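DTDP-4-dehydrorhamnose reductase, rfbD ortholog (Clostridium acetobutylicum, PDB 1VL0) probably catalyses the NADPH- or NADH-dependent reduction of dTDP-6-deoxy-L-lyxo-4-hexulose to dTDP-L-rhamnose, and binds NADH in this crystal. Local coordinates at residues V131-A136 / T140-E145; Y227-E232 / E281-Y286; Q29-G34 / V203-I208. All coordinates share one frame; numbering follows the deposited sequence.

Contact 1 (V131-A136 / T140-E145); sequences VNPQSA and TKLEGE. With NAI (1,4-dihydronicotinamide adenine dinucleotide), chain D.
Ala136 and Thr140 lie one turn apart at the start of helix 136-151, where Thr140 N donates to Ala136 O at 3.0 Å with an N-H...O angle of 165°. The loop 131-134 folds back beside the next residues of the helix. Thr140 also approaches that carbonyl with its side chain: OG1 is 2.8 Å from Ala136 O. A chi1 of 61° sets OG1 between the backbone N and carbonyl carbon of its own residue and turns it back to the preceding turn. Tyr137 O is a second possible acceptor for the hydroxyl, while Asn90 ND2 donates to it.

The apolar part is carried by Leu142. Its CG is anti to the backbone N (chi1 179°), which sends both methyls to the loop. CD2 meets Val131 CG2 at 3.8 Å. The same methyl reaches Pro133 CG at 3.9 Å, and the leucine crosses the proline ring at about a right angle. Within the loop, Gln134 NE2 donates to Asn132 O at 2.8 Å. Ser135 is the N-cap, with OG bonded to Gly138 N.

Lys141 turns away from the loop. Its chain bends at chi2 and chi3 and brings NZ to the nicotinamide ribose, 3.0 Å from O2D and 3.2 Å from O3D of NAI. Ile111 O is a further partner of NZ. With Tyr137, which also bonds NAI, Lys141 forms the YxxxK motif of the short-chain dehydrogenase/reductase family.

Helix 83-104 packs against Ala136 and Thr140 through Tyr83, Ala86 and Tyr87. Strand 107-113 borders Lys141, and Glu145 reaches Ser112 on that strand and Arg159 on strand 155-164.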
loop_
_atom_site.group_PDB
_atom_site.type_symbol
_atom_site.label_atom_id
_atom_site.label_comp_id
_atom_site.label_asym_id
_atom_site.label_seq_id
_atom_site.Cartn_x
_atom_site.Cartn_y
_atom_site.Cartn_z
ATOM N N VAL A 131 4.715 -12.119 1.165
ATOM C CA VAL A 131 4.892 -12.283 2.590
ATOM C C VAL A 131 3.757 -13.120 3.131
ATOM O O VAL A 131 2.681 -13.175 2.521
ATOM C CB VAL A 131 4.965 -10.906 3.299
ATOM C CG1 VAL A 131 6.132 -10.120 2.759
ATOM C CG2 VAL A 131 3.631 -10.145 3.119
ATOM N N ASN A 132 4.002 -13.822 4.224
ATOM C CA ASN A 132 3.009 -14.719 4.830
ATOM C C ASN A 132 3.478 -15.183 6.234
ATOM O O ASN A 132 3.651 -16.380 6.498
ATOM C CB ASN A 132 2.736 -15.924 3.942
ATOM C CG ASN A 132 1.585 -16.763 4.452
ATOM O OD1 ASN A 132 0.691 -16.233 5.078
ATOM N ND2 ASN A 132 1.607 -18.074 4.190
ATOM N N PRO A 133 3.659 -14.227 7.154
ATOM C CA PRO A 133 4.245 -14.521 8.454
ATOM C C PRO A 133 3.407 -15.531 9.216
ATOM O O PRO A 133 2.194 -15.410 9.225
ATOM C CB PRO A 133 4.247 -13.162 9.163
ATOM C CG PRO A 133 3.252 -12.373 8.465
ATOM C CD PRO A 133 3.265 -12.827 7.034
ATOM N N GLN A 134 4.080 -16.483 9.860
ATOM C CA GLN A 134 3.449 -17.526 10.639
ATOM C C GLN A 134 3.786 -17.392 12.114
ATOM O O GLN A 134 3.478 -18.260 12.892
ATOM C CB GLN A 134 3.940 -18.891 10.162
ATOM C CG GLN A 134 3.738 -19.168 8.693
ATOM C CD GLN A 134 2.273 -19.211 8.323
ATOM O OE1 GLN A 134 1.476 -19.916 8.949
ATOM N NE2 GLN A 134 1.906 -18.423 7.309
ATOM N N SER A 135 4.408 -16.294 12.499
ATOM C CA SER A 135 4.754 -16.063 13.889
ATOM C C SER A 135 4.296 -14.675 14.326
ATOM O O SER A 135 4.115 -13.796 13.476
ATOM C CB SER A 135 6.266 -16.205 14.046
ATOM O OG SER A 135 6.989 -15.198 13.361
ATOM N N ALA A 136 4.138 -14.469 15.633
ATOM C CA ALA A 136 3.917 -13.088 16.183
ATOM C C ALA A 136 5.050 -12.126 15.851
ATOM O O ALA A 136 4.850 -10.960 15.521
ATOM C CB ALA A 136 3.721 -13.135 17.674
ATOM N N THR A 140 4.153 -8.909 13.505
ATOM C CA THR A 140 4.375 -7.549 14.068
ATOM C C THR A 140 5.453 -6.760 13.345
ATOM O O THR A 140 5.317 -5.568 13.166
ATOM C CB THR A 140 4.717 -7.614 15.572
ATOM O OG1 THR A 140 5.939 -8.363 15.803
ATOM C CG2 THR A 140 3.586 -8.311 16.356
ATOM N N LYS A 141 6.533 -7.420 12.940
ATOM C CA LYS A 141 7.559 -6.766 12.129
ATOM C C LYS A 141 6.975 -6.398 10.767
ATOM O O LYS A 141 7.254 -5.351 10.250
ATOM C CB LYS A 141 8.781 -7.665 11.918
ATOM C CG LYS A 141 9.590 -7.982 13.156
ATOM C CD LYS A 141 10.371 -6.731 13.642
ATOM C CE LYS A 141 11.472 -6.296 12.664
ATOM N NZ LYS A 141 12.193 -5.100 13.192
ATOM N N LEU A 142 6.162 -7.258 10.179
ATOM C CA LEU A 142 5.520 -6.919 8.891
ATOM C C LEU A 142 4.625 -5.678 8.968
ATOM O O LEU A 142 4.646 -4.828 8.099
ATOM C CB LEU A 142 4.704 -8.077 8.354
ATOM C CG LEU A 142 3.988 -7.793 7.028
ATOM C CD1 LEU A 142 4.918 -7.611 5.889
ATOM C CD2 LEU A 142 3.035 -8.933 6.711
ATOM N N GLU A 143 3.826 -5.601 10.007
ATOM C CA GLU A 143 2.966 -4.460 10.183
ATOM C C GLU A 143 3.800 -3.197 10.373
ATOM O O GLU A 143 3.414 -2.125 9.909
ATOM C CB GLU A 143 1.984 -4.686 11.346
ATOM C CG GLU A 143 0.973 -5.791 11.042
ATOM C CD GLU A 143 0.069 -5.498 9.850
ATOM O OE1 GLU A 143 -0.116 -4.280 9.473
ATOM O OE2 GLU A 143 -0.491 -6.493 9.319
ATOM N N GLY A 144 4.941 -3.345 11.015
ATOM C CA GLY A 144 5.923 -2.235 11.122
ATOM C C GLY A 144 6.322 -1.768 9.739
ATOM O O GLY A 144 6.303 -0.616 9.464
ATOM N N GLU A 145 6.646 -2.704 8.834
ATOM C CA GLU A 145 6.990 -2.351 7.443
ATOM C C GLU A 145 5.872 -1.579 6.770
ATOM O O GLU A 145 6.109 -0.568 6.108
ATOM C CB GLU A 145 7.255 -3.587 6.583
ATOM C CG GLU A 145 8.421 -4.455 6.995
ATOM C CD GLU A 145 8.780 -5.502 5.933
ATOM O OE1 GLU A 145 8.161 -5.458 4.849
ATOM O OE2 GLU A 145 9.676 -6.339 6.198
HETATM P PA NAI D . 19.364 -6.212 19.499
HETATM O O1A NAI D . 18.376 -7.085 20.221
HETATM O O2A NAI D . 20.802 -6.637 19.670
HETATM O O5B NAI D . 19.052 -4.702 19.944
HETATM C C5B NAI D . 17.716 -4.249 19.834
HETATM C C4B NAI D . 17.496 -2.999 20.676
HETATM O O4B NAI D . 16.097 -2.783 20.852
HETATM C C3B NAI D . 18.046 -3.054 22.099
HETATM O O3B NAI D . 19.111 -2.136 22.255
HETATM C C2B NAI D . 16.818 -2.683 22.944
HETATM O O2B NAI D . 17.101 -2.046 24.183
HETATM C C1B NAI D . 16.047 -1.850 21.915
HETATM N N9A NAI D . 14.686 -1.397 22.255
HETATM C C8A NAI D . 13.698 -2.185 22.775
HETATM N N7A NAI D . 12.608 -1.417 22.981
HETATM C C5A NAI D . 12.870 -0.138 22.625
HETATM C C6A NAI D . 12.088 1.018 22.651
HETATM N N6A NAI D . 10.845 0.995 23.105
HETATM N N1A NAI D . 12.629 2.205 22.212
HETATM C C2A NAI D . 13.944 2.239 21.736
HETATM N N3A NAI D . 14.725 1.110 21.738
HETATM C C4A NAI D . 14.195 -0.090 22.163
HETATM O O3 NAI D . 18.929 -6.144 17.957
HETATM P PN NAI D . 19.792 -6.619 16.671
HETATM O O1N NAI D . 20.686 -5.538 16.214
HETATM O O2N NAI D . 20.187 -8.030 16.876
HETATM O O5D NAI D . 18.613 -6.516 15.567
HETATM C C5D NAI D . 18.563 -5.370 14.727
HETATM C C4D NAI D . 17.404 -5.498 13.775
HETATM O O4D NAI D . 17.516 -6.688 12.965
HETATM C C3D NAI D . 16.058 -5.561 14.495
HETATM O O3D NAI D . 15.260 -4.615 13.842
HETATM C C2D NAI D . 15.550 -6.988 14.291
HETATM O O2D NAI D . 14.142 -7.180 14.201
HETATM C C1D NAI D . 16.244 -7.339 12.970
HETATM N N1N NAI D . 16.486 -8.770 12.794
HETATM C C2N NAI D . 17.460 -9.379 13.554
HETATM C C3N NAI D . 17.693 -10.738 13.352
HETATM C C7N NAI D . 18.470 -11.525 14.364
HETATM O O7N NAI D . 18.936 -12.790 13.975
HETATM N N7N NAI D . 18.702 -11.025 15.584
HETATM C C4N NAI D . 16.951 -11.443 12.393
HETATM C C5N NAI D . 15.968 -10.811 11.632
HETATM C C6N NAI D . 15.759 -9.455 11.865
#

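Contact 2 (Y227-E232 / E281-Y286); sequences YDFAVE and ESLKEY
Leu283 of helix 279-290 points at helix 226-237 and meets Phe229 and Glu232 there. The tight part is at the phenyl ring. Leu283 CD2 comes up to the edge of the Phe229 ring, near its plane, and lies 3.9 Å from CE1. The other methyl, Leu283 CD1, is 4.0 Å from Phe229 CE1, so this ring corner sits against both branches of the leucine. With CG anti to the backbone N (chi1 -171°), the ring swings round to the second helix, although the side chain sets out to one side of it. The two side chains meet at a slant. Tyr164, Trp162 and Val171 also touch the ring, and Phe170 meets it with the planes at about 35°.

The other part is slighter: a single stem carbon of Glu232, CG, meets one methyl, Leu283 CD2, at 3.9 Å. The two side chains run past each other in opposite directions. A bend at chi2 (72°) turns the carboxylate from the line of the stem, and OE1 forms a salt bridge with Arg235, one turn or less further along the same helix. The pairing probably steadies a charge set beside an apolar contact. The solvent side belongs to helix 279-290, where exposed Glu281 points away from the other helix. Lys284, also exposed, leads its end away and forms a salt bridge with Asp288.

The arrangement is helix-on-helix packing in the C-terminal part of the chain. Strand 155-164 lies beneath both helices through Tyr164, which touches Phe229 and Leu283. Helix 170-180 fills in beside them, its Val171 touching the same two residues.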
loop_
_atom_site.group_PDB
_atom_site.type_symbol
_atom_site.label_atom_id
_atom_site.label_comp_id
_atom_site.label_asym_id
_atom_site.label_seq_id
_atom_site.Cartn_x
_atom_site.Cartn_y
_atom_site.Cartn_z
ATOM N N TYR A 227 23.127 -26.157 11.625
ATOM C CA TYR A 227 24.128 -27.197 11.823
ATOM C C TYR A 227 25.455 -26.814 11.105
ATOM O O TYR A 227 26.523 -26.778 11.702
ATOM C CB TYR A 227 23.572 -28.566 11.379
ATOM C CG TYR A 227 24.650 -29.622 11.209
ATOM C CD1 TYR A 227 25.193 -30.290 12.314
ATOM C CD2 TYR A 227 25.171 -29.904 9.943
ATOM C CE1 TYR A 227 26.201 -31.224 12.155
ATOM C CE2 TYR A 227 26.170 -30.824 9.770
ATOM C CZ TYR A 227 26.688 -31.489 10.884
ATOM O OH TYR A 227 27.676 -32.415 10.703
ATOM N N ASP A 228 25.375 -26.464 9.829
ATOM C CA ASP A 228 26.548 -26.073 9.076
ATOM C C ASP A 228 27.222 -24.835 9.717
ATOM O O ASP A 228 28.444 -24.698 9.729
ATOM C CB ASP A 228 26.172 -25.694 7.666
ATOM C CG ASP A 228 25.607 -26.832 6.842
ATOM O OD1 ASP A 228 26.072 -27.981 7.003
ATOM O OD2 ASP A 228 24.698 -26.625 6.003
ATOM N N PHE A 229 26.407 -23.930 10.209
ATOM C CA PHE A 229 26.879 -22.683 10.861
ATOM C C PHE A 229 27.712 -23.081 12.095
ATOM O O PHE A 229 28.859 -22.640 12.245
ATOM C CB PHE A 229 25.651 -21.861 11.191
ATOM C CG PHE A 229 25.897 -20.458 11.673
ATOM C CD1 PHE A 229 27.166 -19.879 11.750
ATOM C CD2 PHE A 229 24.808 -19.685 12.044
ATOM C CE1 PHE A 229 27.330 -18.559 12.201
ATOM C CE2 PHE A 229 24.990 -18.370 12.483
ATOM C CZ PHE A 229 26.254 -17.823 12.576
ATOM N N ALA A 230 27.162 -23.980 12.922
ATOM C CA ALA A 230 27.840 -24.471 14.131
ATOM C C ALA A 230 29.160 -25.174 13.789
ATOM O O ALA A 230 30.197 -24.911 14.401
ATOM C CB ALA A 230 26.925 -25.398 14.904
ATOM N N VAL A 231 29.129 -26.056 12.798
ATOM C CA VAL A 231 30.309 -26.789 12.384
ATOM C C VAL A 231 31.423 -25.830 11.949
ATOM O O VAL A 231 32.600 -26.034 12.276
ATOM C CB VAL A 231 29.943 -27.794 11.243
ATOM C CG1 VAL A 231 31.196 -28.418 10.608
ATOM C CG2 VAL A 231 29.101 -28.898 11.818
ATOM N N GLU A 232 31.075 -24.770 11.240
ATOM C CA GLU A 232 32.083 -23.804 10.827
ATOM C C GLU A 232 32.591 -23.005 12.010
ATOM O O GLU A 232 33.776 -22.748 12.081
ATOM C CB GLU A 232 31.556 -22.907 9.727
ATOM C CG GLU A 232 32.520 -21.837 9.212
ATOM C CD GLU A 232 33.663 -22.380 8.365
ATOM O OE1 GLU A 232 33.773 -23.607 8.146
ATOM O OE2 GLU A 232 34.447 -21.545 7.894
ATOM N N GLU A 281 33.451 -15.891 5.100
ATOM C CA GLU A 281 34.418 -14.803 5.193
ATOM C C GLU A 281 34.053 -13.794 6.300
ATOM O O GLU A 281 34.900 -13.355 7.057
ATOM C CB GLU A 281 34.496 -14.112 3.838
ATOM C CG GLU A 281 35.527 -13.010 3.717
ATOM C CD GLU A 281 35.546 -12.336 2.331
ATOM O OE1 GLU A 281 34.907 -12.858 1.381
ATOM O OE2 GLU A 281 36.189 -11.259 2.212
ATOM N N SER A 282 32.780 -13.392 6.341
ATOM C CA SER A 282 32.282 -12.518 7.336
ATOM C C SER A 282 32.437 -13.130 8.719
ATOM O O SER A 282 32.787 -12.456 9.695
ATOM C CB SER A 282 30.807 -12.208 7.055
ATOM O OG SER A 282 30.692 -11.400 5.908
ATOM N N LEU A 283 32.140 -14.414 8.799
ATOM C CA LEU A 283 32.142 -15.137 10.053
ATOM C C LEU A 283 33.584 -15.255 10.581
ATOM O O LEU A 283 33.865 -14.922 11.779
ATOM C CB LEU A 283 31.493 -16.512 9.851
ATOM C CG LEU A 283 31.521 -17.342 11.132
ATOM C CD1 LEU A 283 30.831 -16.615 12.367
ATOM C CD2 LEU A 283 30.987 -18.711 10.899
ATOM N N LYS A 284 34.514 -15.606 9.699
ATOM C CA LYS A 284 35.931 -15.653 10.097
ATOM C C LYS A 284 36.404 -14.311 10.640
ATOM O O LYS A 284 37.124 -14.265 11.657
ATOM C CB LYS A 284 36.846 -16.099 8.965
ATOM C CG LYS A 284 38.283 -16.318 9.446
ATOM C CD LYS A 284 39.185 -17.053 8.484
ATOM C CE LYS A 284 40.502 -17.457 9.184
ATOM N NZ LYS A 284 41.210 -16.284 9.869
ATOM N N GLU A 285 36.028 -13.216 9.991
ATOM C CA GLU A 285 36.448 -11.869 10.449
ATOM C C GLU A 285 35.912 -11.629 11.876
ATOM O O GLU A 285 36.555 -11.036 12.743
ATOM C CB GLU A 285 35.960 -10.829 9.456
ATOM C CG GLU A 285 36.177 -9.379 9.831
ATOM C CD GLU A 285 35.365 -8.394 8.971
ATOM O OE1 GLU A 285 34.105 -8.383 9.057
ATOM O OE2 GLU A 285 35.982 -7.582 8.225
ATOM N N TYR A 286 34.714 -12.106 12.126
ATOM C CA TYR A 286 34.059 -11.908 13.405
ATOM C C TYR A 286 34.708 -12.724 14.505
ATOM O O TYR A 286 34.994 -12.188 15.596
ATOM C CB TYR A 286 32.565 -12.229 13.311
ATOM C CG TYR A 286 31.816 -12.076 14.624
ATOM C CD1 TYR A 286 31.597 -10.830 15.177
ATOM C CD2 TYR A 286 31.318 -13.168 15.269
ATOM C CE1 TYR A 286 30.917 -10.689 16.368
ATOM C CE2 TYR A 286 30.624 -13.054 16.451
ATOM C CZ TYR A 286 30.425 -11.818 17.000
ATOM O OH TYR A 286 29.742 -11.738 18.175
#

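Contact 3 (Q29-G34 / V203-I208); sequences QKQLKG and VVLKVI
Leu32 and Leu205 make the apolar part of this contact. Their CD2 methyls meet at 3.8 Å, and Leu32 CD2 also lies 4.0 Å from Leu205 CD1. Leu205 points toward the other helix. Leu32 starts off to one side, and its CG lies beside the backbone N (chi1 -74°), from where the branch end reaches across. Val37 and Val39 of strand 37-42 also touch Leu32.

The segments belong to the Rossmann fold. Helix 23-32 follows the glycine-rich turn after strand 13-18 and leads to the parallel strand 37-42, a beta-alpha-beta crossover. Helix 197-210 packs beside it, with Val204 and Ile208 resting on strands 66-69 and 107-113.

Polar and apolar atoms meet at Gln31. Leu205 CD1 lies 3.9 Å from Gln31 CB and 3.8 Å from Gln31 OE1, so the methyl touches the two ends of the glutamine side chain, and the side chains cross at a slant. The amide is held elsewhere: NE2 bonds Glu27 OE2 one turn back. It also bonds Val198 O, near the start of helix 197-210, and so adds a hydrogen bond between the same two helices.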
loop_
_atom_site.group_PDB
_atom_site.type_symbol
_atom_site.label_atom_id
_atom_site.label_comp_id
_atom_site.label_asym_id
_atom_site.label_seq_id
_atom_site.Cartn_x
_atom_site.Cartn_y
_atom_site.Cartn_z
ATOM N N GLN A 29 27.215 2.855 14.552
ATOM C CA GLN A 29 27.977 3.904 15.248
ATOM C C GLN A 29 29.464 3.782 14.899
ATOM O O GLN A 29 30.108 4.765 14.585
ATOM C CB GLN A 29 27.783 3.795 16.753
ATOM C CG GLN A 29 26.439 4.221 17.167
ATOM C CD GLN A 29 26.245 4.213 18.650
ATOM O OE1 GLN A 29 25.642 3.280 19.212
ATOM N NE2 GLN A 29 26.742 5.238 19.295
ATOM N N LYS A 30 29.971 2.544 14.904
ATOM C CA LYS A 30 31.370 2.277 14.636
ATOM C C LYS A 30 31.764 2.639 13.198
ATOM O O LYS A 30 32.789 3.293 12.988
ATOM C CB LYS A 30 31.667 0.821 14.932
ATOM C CG LYS A 30 33.078 0.370 14.671
ATOM C CD LYS A 30 33.279 -0.985 15.341
ATOM C CE LYS A 30 34.439 -1.764 14.756
ATOM N NZ LYS A 30 34.538 -3.092 15.451
ATOM N N GLN A 31 30.932 2.294 12.224
ATOM C CA GLN A 31 31.212 2.641 10.833
ATOM C C GLN A 31 31.032 4.132 10.529
ATOM O O GLN A 31 31.553 4.630 9.529
ATOM C CB GLN A 31 30.368 1.789 9.889
ATOM C CG GLN A 31 30.786 0.292 9.855
ATOM C CD GLN A 31 30.077 -0.511 8.801
ATOM O OE1 GLN A 31 29.509 0.064 7.879
ATOM N NE2 GLN A 31 30.088 -1.848 8.920
ATOM N N LEU A 32 30.313 4.855 11.380
ATOM C CA LEU A 32 30.133 6.285 11.198
ATOM C C LEU A 32 31.164 7.139 11.947
ATOM O O LEU A 32 31.227 8.331 11.750
ATOM C CB LEU A 32 28.715 6.698 11.629
ATOM C CG LEU A 32 27.566 6.323 10.699
ATOM C CD1 LEU A 32 26.246 6.661 11.334
ATOM C CD2 LEU A 32 27.680 6.957 9.324
ATOM N N LYS A 33 31.949 6.539 12.831
ATOM C CA LYS A 33 32.992 7.276 13.522
ATOM C C LYS A 33 33.963 7.937 12.521
ATOM O O LYS A 33 34.446 7.327 11.578
ATOM C CB LYS A 33 33.759 6.381 14.506
ATOM C CG LYS A 33 33.378 6.582 15.967
ATOM N N GLY A 34 34.219 9.216 12.725
ATOM C CA GLY A 34 35.119 9.950 11.853
ATOM C C GLY A 34 34.530 10.423 10.534
ATOM O O GLY A 34 35.163 11.205 9.823
ATOM N N VAL A 203 25.621 -1.948 4.024
ATOM C CA VAL A 203 24.512 -1.830 3.097
ATOM C C VAL A 203 23.557 -0.686 3.498
ATOM O O VAL A 203 23.187 0.153 2.665
ATOM C CB VAL A 203 23.752 -3.157 2.984
ATOM C CG1 VAL A 203 22.377 -2.934 2.366
ATOM C CG2 VAL A 203 24.592 -4.127 2.111
ATOM N N VAL A 204 23.201 -0.646 4.777
ATOM C CA VAL A 204 22.340 0.397 5.300
ATOM C C VAL A 204 22.909 1.730 4.934
ATOM O O VAL A 204 22.168 2.585 4.436
ATOM C CB VAL A 204 22.137 0.305 6.790
ATOM C CG1 VAL A 204 21.543 1.610 7.370
ATOM C CG2 VAL A 204 21.206 -0.830 7.085
ATOM N N LEU A 205 24.191 1.938 5.182
ATOM C CA LEU A 205 24.776 3.279 4.940
ATOM C C LEU A 205 24.980 3.570 3.458
ATOM O O LEU A 205 24.980 4.742 3.043
ATOM C CB LEU A 205 26.078 3.412 5.691
ATOM C CG LEU A 205 25.963 3.321 7.229
ATOM C CD1 LEU A 205 27.360 3.196 7.866
ATOM C CD2 LEU A 205 25.217 4.483 7.810
ATOM N N LYS A 206 25.191 2.524 2.662
ATOM C CA LYS A 206 25.255 2.641 1.195
ATOM C C LYS A 206 23.927 3.160 0.569
ATOM O O LYS A 206 23.930 4.107 -0.224
ATOM C CB LYS A 206 25.575 1.265 0.585
ATOM C CG LYS A 206 25.627 1.162 -0.964
ATOM C CD LYS A 206 25.643 -0.376 -1.419
ATOM C CE LYS A 206 25.633 -0.616 -2.981
ATOM N NZ LYS A 206 26.657 0.332 -3.649
ATOM N N VAL A 207 22.812 2.503 0.872
ATOM C CA VAL A 207 21.538 2.911 0.281
ATOM C C VAL A 207 21.158 4.327 0.693
ATOM O O VAL A 207 20.614 5.068 -0.108
ATOM C CB VAL A 207 20.381 1.933 0.513
ATOM C CG1 VAL A 207 20.713 0.574 -0.146
ATOM C CG2 VAL A 207 20.058 1.748 1.983
ATOM N N ILE A 208 21.406 4.702 1.933
ATOM C CA ILE A 208 21.176 6.105 2.357
ATOM C C ILE A 208 21.977 7.080 1.515
ATOM O O ILE A 208 21.506 8.121 1.071
ATOM C CB ILE A 208 21.546 6.306 3.851
ATOM C CG1 ILE A 208 20.579 5.536 4.758
ATOM C CG2 ILE A 208 21.548 7.755 4.266
ATOM C CD1 ILE A 208 21.114 5.531 6.233
#

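Contact 1 lies across the centre of the chain from contacts 2 and 3. Its centre is about 28 Å from that of contact 2 and about 26 Å from that of contact 3. None of the three touches another; contacts 2 and 3 come nearest, with about 8 Å between closest atoms. Along the chain, contact 1 is nested in the loop that contact 3 closes, and contact 2 follows both. The cofactor relates them. Contact 1 holds it directly through Lys141. The side chain of Phe229 in contact 2 is about 8 Å from it, and that of Gln31 in contact 3 about 12 Å, so these two pack further out.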